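Local atomic coordinates of MsStt7d protein (Micromonas, PDB entry 4IX3), a protein that probably works as an ATP-dependent protein kinase, a homologue of the state transition kinase Stt7, of which this chain is the catalytic domain. Residues B[70-73]-B[74-78]; B[102-105]-B[106-110]; B[215-218]-B[219-222]. All coordinates share one frame; numbering follows the deposited sequence.

Contact 1: B[70-73]-B[74-78]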
# COMPACT_ATOMS: atom_id res chain seq x y z
N ASN B 70 1.94 8.01 17.79
CA ASN B 70 0.84 7.62 18.68
C ASN B 70 1.18 7.79 20.14
O ASN B 70 0.34 8.25 20.89
CB ASN B 70 0.40 6.18 18.43
CG ASN B 70 -0.70 6.09 17.39
OD1 ASN B 70 -1.87 6.23 17.72
ND2 ASN B 70 -0.32 5.85 16.13
N TYR B 71 2.42 7.53 20.54
CA TYR B 71 2.78 7.79 21.93
C TYR B 71 2.73 9.29 22.19
O TYR B 71 2.28 9.73 23.26
CB TYR B 71 4.17 7.24 22.26
CG TYR B 71 4.17 5.76 22.58
CD1 TYR B 71 3.70 5.31 23.81
CD2 TYR B 71 4.73 4.83 21.72
CE1 TYR B 71 3.71 3.96 24.18
CE2 TYR B 71 4.79 3.48 22.08
CZ TYR B 71 4.25 3.04 23.28
OH TYR B 71 4.29 1.70 23.60
N HIS B 72 3.22 10.10 21.25
CA HIS B 72 3.17 11.56 21.42
C HIS B 72 1.74 12.06 21.58
O HIS B 72 1.48 12.93 22.43
CB HIS B 72 3.86 12.25 20.23
CG HIS B 72 4.03 13.72 20.40
ND1 HIS B 72 4.97 14.26 21.22
CD2 HIS B 72 3.36 14.77 19.79
CE1 HIS B 72 4.88 15.60 21.14
NE2 HIS B 72 3.91 15.91 20.24
N VAL B 73 0.86 11.58 20.71
CA VAL B 73 -0.56 12.00 20.75
C VAL B 73 -1.26 11.52 22.02
O VAL B 73 -2.08 12.24 22.61
CB VAL B 73 -1.31 11.51 19.50
CG1 VAL B 73 -2.83 11.71 19.62
CG2 VAL B 73 -0.79 12.30 18.30
N HIS B 74 -0.92 10.32 22.48
CA HIS B 74 -1.50 9.81 23.70
C HIS B 74 -1.08 10.70 24.89
O HIS B 74 -1.90 10.98 25.78
CB HIS B 74 -1.02 8.39 23.95
CG HIS B 74 -1.57 7.81 25.22
ND1 HIS B 74 -2.73 7.15 25.27
CD2 HIS B 74 -1.07 7.87 26.52
CE1 HIS B 74 -2.95 6.74 26.53
NE2 HIS B 74 -1.93 7.18 27.29
N ALA B 75 0.16 11.19 24.90
CA ALA B 75 0.63 12.04 25.97
C ALA B 75 0.07 13.45 25.90
O ALA B 75 -0.08 14.05 26.97
CB ALA B 75 2.16 12.08 25.96
N ASN B 76 -0.16 13.97 24.69
CA ASN B 76 -0.37 15.41 24.47
C ASN B 76 -1.72 15.85 23.90
O ASN B 76 -2.06 17.04 23.99
CB ASN B 76 0.75 15.99 23.61
CG ASN B 76 2.08 15.94 24.32
OD1 ASN B 76 2.98 15.12 24.02
ND2 ASN B 76 2.19 16.77 25.33
N ALA B 77 -2.45 14.91 23.31
CA ALA B 77 -3.73 15.23 22.68
C ALA B 77 -4.72 14.08 22.82
O ALA B 77 -5.18 13.52 21.82
CB ALA B 77 -3.53 15.59 21.22
N LYS B 78 -5.04 13.73 24.06
CA LYS B 78 -6.00 12.64 24.36
C LYS B 78 -7.38 12.99 23.83
O LYS B 78 -7.82 14.13 23.98
CB LYS B 78 -6.10 12.40 25.86
CG LYS B 78 -4.89 11.65 26.42
CD LYS B 78 -5.22 11.15 27.82
CE LYS B 78 -4.16 10.16 28.31
NZ LYS B 78 -2.87 10.89 28.42

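Contact 2: B[102-105]-B[106-110]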
# COMPACT_ATOMS: atom_id res chain seq x y z
N THR B 102 -3.93 -15.86 16.37
CA THR B 102 -2.81 -15.45 17.19
C THR B 102 -1.91 -14.49 16.43
O THR B 102 -1.73 -14.59 15.20
CB THR B 102 -1.99 -16.66 17.67
OG1 THR B 102 -1.71 -17.49 16.54
CG2 THR B 102 -2.76 -17.43 18.72
N LEU B 103 -1.31 -13.58 17.17
CA LEU B 103 -0.43 -12.58 16.55
C LEU B 103 0.82 -13.20 15.92
O LEU B 103 1.50 -14.02 16.56
CB LEU B 103 0.01 -11.52 17.57
CG LEU B 103 -1.14 -10.70 18.14
CD1 LEU B 103 -0.57 -9.86 19.27
CD2 LEU B 103 -1.83 -9.84 17.07
N THR B 104 1.17 -12.77 14.71
CA THR B 104 2.34 -13.30 14.00
C THR B 104 3.64 -12.59 14.40
O THR B 104 3.64 -11.47 14.98
CB THR B 104 2.12 -13.16 12.49
OG1 THR B 104 1.77 -11.81 12.23
CG2 THR B 104 0.99 -14.06 12.01
N GLU B 105 4.77 -13.23 14.10
CA GLU B 105 6.09 -12.63 14.37
C GLU B 105 6.16 -11.18 13.88
O GLU B 105 5.81 -10.88 12.72
CB GLU B 105 7.14 -13.53 13.67
CG GLU B 105 8.57 -13.05 13.85
CD GLU B 105 9.06 -11.98 12.86
OE1 GLU B 105 8.72 -12.13 11.65
OE2 GLU B 105 9.79 -11.03 13.26
N GLY B 106 6.71 -10.29 14.70
CA GLY B 106 6.96 -8.89 14.37
C GLY B 106 6.21 -7.93 15.29
O GLY B 106 5.55 -8.32 16.23
N LEU B 107 6.31 -6.67 14.97
CA LEU B 107 5.77 -5.59 15.80
C LEU B 107 4.29 -5.37 15.45
O LEU B 107 3.92 -5.24 14.27
CB LEU B 107 6.57 -4.31 15.53
CG LEU B 107 6.08 -3.09 16.33
CD1 LEU B 107 6.34 -3.30 17.82
CD2 LEU B 107 6.87 -1.85 15.83
N TRP B 108 3.48 -5.24 16.48
CA TRP B 108 2.07 -4.88 16.40
C TRP B 108 1.77 -3.62 17.18
O TRP B 108 2.34 -3.40 18.26
CB TRP B 108 1.17 -5.97 16.96
CG TRP B 108 1.20 -7.22 16.13
CD1 TRP B 108 2.13 -8.26 16.15
CD2 TRP B 108 0.23 -7.55 15.13
NE1 TRP B 108 1.75 -9.22 15.23
CE2 TRP B 108 0.59 -8.84 14.59
CE3 TRP B 108 -0.94 -6.93 14.68
CZ2 TRP B 108 -0.13 -9.42 13.58
CZ3 TRP B 108 -1.68 -7.53 13.68
CH2 TRP B 108 -1.29 -8.75 13.12
N LEU B 109 0.84 -2.78 16.69
CA LEU B 109 0.24 -1.68 17.47
C LEU B 109 -1.20 -2.04 17.77
O LEU B 109 -1.88 -2.72 16.99
CB LEU B 109 0.31 -0.40 16.65
CG LEU B 109 1.69 -0.02 16.16
CD1 LEU B 109 1.64 1.34 15.47
CD2 LEU B 109 2.72 -0.02 17.30
N MET B 110 -1.73 -1.51 18.88
CA MET B 110 -3.09 -1.78 19.29
C MET B 110 -3.80 -0.50 19.74
O MET B 110 -3.19 0.34 20.42
CB MET B 110 -3.10 -2.82 20.43
CG MET B 110 -4.49 -3.34 20.78
SD MET B 110 -4.45 -4.78 21.87
CE MET B 110 -4.11 -3.99 23.44

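Contact 3: B[215-218]-B[219-222]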
# COMPACT_ATOMS: atom_id res chain seq x y z
N TYR B 215 -8.02 14.15 -1.27
CA TYR B 215 -8.07 15.02 -0.10
C TYR B 215 -6.83 15.87 0.02
O TYR B 215 -6.60 16.50 1.05
CB TYR B 215 -8.29 14.20 1.17
CG TYR B 215 -9.63 13.48 1.12
CD1 TYR B 215 -10.81 14.18 1.45
CD2 TYR B 215 -9.76 12.16 0.66
CE1 TYR B 215 -12.04 13.57 1.38
CE2 TYR B 215 -10.99 11.55 0.56
CZ TYR B 215 -12.15 12.26 0.93
OH TYR B 215 -13.37 11.65 0.80
N ALA B 216 -6.08 16.01 -1.08
CA ALA B 216 -4.90 16.86 -1.11
C ALA B 216 -4.96 17.66 -2.42
O ALA B 216 -5.29 17.11 -3.49
CB ALA B 216 -3.63 16.00 -1.08
N LYS B 217 -4.77 18.98 -2.31
CA LYS B 217 -4.67 19.85 -3.48
C LYS B 217 -3.63 19.28 -4.44
O LYS B 217 -2.55 18.85 -4.02
CB LYS B 217 -4.32 21.29 -3.02
CG LYS B 217 -4.17 22.31 -4.14
CD LYS B 217 -4.17 23.74 -3.61
CE LYS B 217 -4.01 24.72 -4.76
NZ LYS B 217 -2.55 24.96 -4.92
N ALA B 218 -3.94 19.26 -5.74
CA ALA B 218 -3.16 18.44 -6.67
C ALA B 218 -1.70 18.86 -6.74
O ALA B 218 -0.81 18.05 -6.99
CB ALA B 218 -3.78 18.44 -8.05
N ASP B 219 -1.42 20.14 -6.53
CA ASP B 219 -0.04 20.60 -6.60
C ASP B 219 0.61 20.85 -5.23
O ASP B 219 1.63 21.53 -5.13
CB ASP B 219 0.07 21.84 -7.48
CG ASP B 219 -0.57 23.06 -6.84
OD1 ASP B 219 -1.38 22.90 -5.89
OD2 ASP B 219 -0.37 24.15 -7.41
N GLU B 220 -0.01 20.29 -4.18
CA GLU B 220 0.51 20.39 -2.81
C GLU B 220 0.36 19.03 -2.15
O GLU B 220 -0.35 18.86 -1.14
CB GLU B 220 -0.20 21.46 -1.98
CG GLU B 220 -0.03 22.82 -2.63
CD GLU B 220 -0.73 23.95 -1.89
OE1 GLU B 220 -1.20 23.75 -0.74
OE2 GLU B 220 -0.84 25.03 -2.53
N LEU B 221 1.14 18.08 -2.65
CA LEU B 221 1.20 16.72 -2.11
C LEU B 221 2.24 16.59 -0.98
O LEU B 221 2.49 15.50 -0.46
CB LEU B 221 1.40 15.70 -3.25
CG LEU B 221 0.34 15.83 -4.34
CD1 LEU B 221 0.73 14.84 -5.43
CD2 LEU B 221 -1.09 15.65 -3.84
N TYR B 222 2.83 17.70 -0.56
CA TYR B 222 3.91 17.75 0.42
C TYR B 222 3.48 18.45 1.72
O TYR B 222 2.49 19.19 1.74
CB TYR B 222 5.09 18.54 -0.17
CG TYR B 222 4.72 19.97 -0.63
CD1 TYR B 222 4.59 21.02 0.29
CD2 TYR B 222 4.45 20.24 -1.98
CE1 TYR B 222 4.21 22.30 -0.12
CE2 TYR B 222 4.09 21.51 -2.40
CZ TYR B 222 3.96 22.53 -1.47
OH TYR B 222 3.61 23.76 -1.96
O HOH W 1 -2.94 19.59 -0.13

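Contact 1: B[70-73]-B[74-78]
Val73 and Ala77 meet where helix 59-76 comes to its end, and the backbone carries most of this local contact. The amide of Ala77 gives Val73 O a hydrogen bond of 2.8 Å (N to O), although Ala77 itself has already left helical geometry. Before it, His74 N binds Asn70 O at 2.9 Å and Ala75 N binds Tyr71 O at 3.1 Å. The amide of Asn76 is shared weakly between two acceptors, His72 O and Val73 O.

Apolar contact is slight across the turn, with Val73 CG1 4.3 Å from Ala77 CB; both side chains also rest on Leu159 of helix 141-161.

The imidazoles make the flat contacts. His72 swings CG away from its own amide (chi1 -172°), and the end of the Asn76 side chain lies over the rim of one face of its ring. The ring is fixed from outside by a hydrogen bond from His72 NE2 to the carbonyl of Cys162. With an alanine here, that carbonyl would probably lose its donor and the end of Asn76 the flat surface beside it. Lys78 folds back on the last turn: Lys78 CE lies 3.8 Å above the plane of the His74 ring, near its rim, and Lys78 NZ donates to His74 O at 2.8 Å.

Two of the last carbonyls of the helix are therefore met from beyond it, Val73 O by a backbone amide and His74 O by an ammonium group, whose positive charge is likely to suit the negative end of the helix dipole.

Contact 2: B[102-105]-B[106-110]
Trp108 is held by Leu103 and Thr104, which lie five and four residues ahead of it on the loop leading into strand 106-112. Its indole N-H points at the backbone carbonyl of Thr104, with Trp108 NE1 2.9 Å from Thr104 O. The bond is nearly straight (164°), and the oxygen sits within 3° of the ring plane, so it meets the indole edge-on. One face of the ring is taken by Leu103: its CD2 methyl stands over the centre of the six-membered ring of Trp108, 3.6 Å from the centroid, in a CH-pi contact. Leu103 CB continues along the same indole, 3.7 Å from Trp108 NE1. At the rim, Thr104 OG1 comes to 3.3 Å from Trp108 CZ2. An edge bond and a face contact together fix the tilt of the indole as well as its place.

The next shell explains how the ring arrives there. Trp108 turns CG away from its own carbonyl (chi1 -67°), which sends the indole back toward the incoming loop. The chain turns sharply at Glu105 and Gly106, and the positive phi of Gly106 would press a CB against Glu105 O; the residue accepts this turn because it has no side chain. Glu105, bent at its second torsion, brings its carboxylate back near the Gly106 backbone, with a magnesium ion about 4 Å from its side chain, and it also packs on Ala269 of the second subunit.

Farther out, Trp108 lies on Leu49 and Asn51 of strand 45-52, and its backbone pairs with Ile88 of strand 84-90. Leu107 and Leu109, by contrast, pack on helix 59-76, so strand 106-112 separates the indole from that helix within the N-terminal lobe.

Contact 3: B[215-218]-B[219-222]
Lys217 reaches over a type I beta turn to grip the two acids at its end, Asp219 and Glu220, and this is the tight part of the contact. Its chain runs extended and bends only at the last torsion (chi4 -91°), which brings Lys217 NZ to 2.6 Å from Asp219 OD1 and 2.9 Å from Glu220 OE2. These two salt bridges differ in approach: Asp219 OD1 offers its syn lone pair, whereas Glu220 OE2 is met from above the carboxylate plane. Lys217 NZ also makes a weak hydrogen bond to Ala321 O. The turn itself is closed by Glu220 N donating to Lys217 O (2.9 Å, 162°).

The side of Ala216 and Leu221 is more loosely packed. Leu221 CD2 touches Ala216 CB at 3.8 Å, and a water molecule spans the backbone, donating to Glu220 O and accepting only weakly from Lys217 N. Met57 of the second subunit packs on Leu221, while the Ala218-Asp219 corner is exposed.

Ala218-Asp219-Glu220 is consistent with the Ala-Pro-Glu motif that ends the activation segment of protein kinases, since the second carboxylate oxygen, Glu220 OE1, forms a salt bridge with Arg326, as the motif glutamate does with an arginine of the C-terminal lobe. Buried Glu220 thus stands between two cations, and its carboxylate is likely to stay ionised, tying the turn to the distant arginine through charge.

None of the three contacts touches another within the kinase catalytic domain. Contacts 1 and 2 belong to elements of the N-terminal lobe; their centres are 21 Å apart, but their nearest atoms come to about 5 Å. Contact 3 sits in the C-terminal lobe, its centre 26 Å from that of contact 1 and 33 Å from that of contact 2. Asp168 and Asp188 hold a magnesium ion in the active site; between side chains, Asn70 of contact 1 is about 8 Å from Asp188, and Ala216 of contact 3 about 8 Å from Asp168. Lys50, an ADP-binding residue, is near both other contacts, its side chain about 8 Å from that of Asn70 and about 6 Å from that of Trp108, though no nucleotide is bound to this chain here.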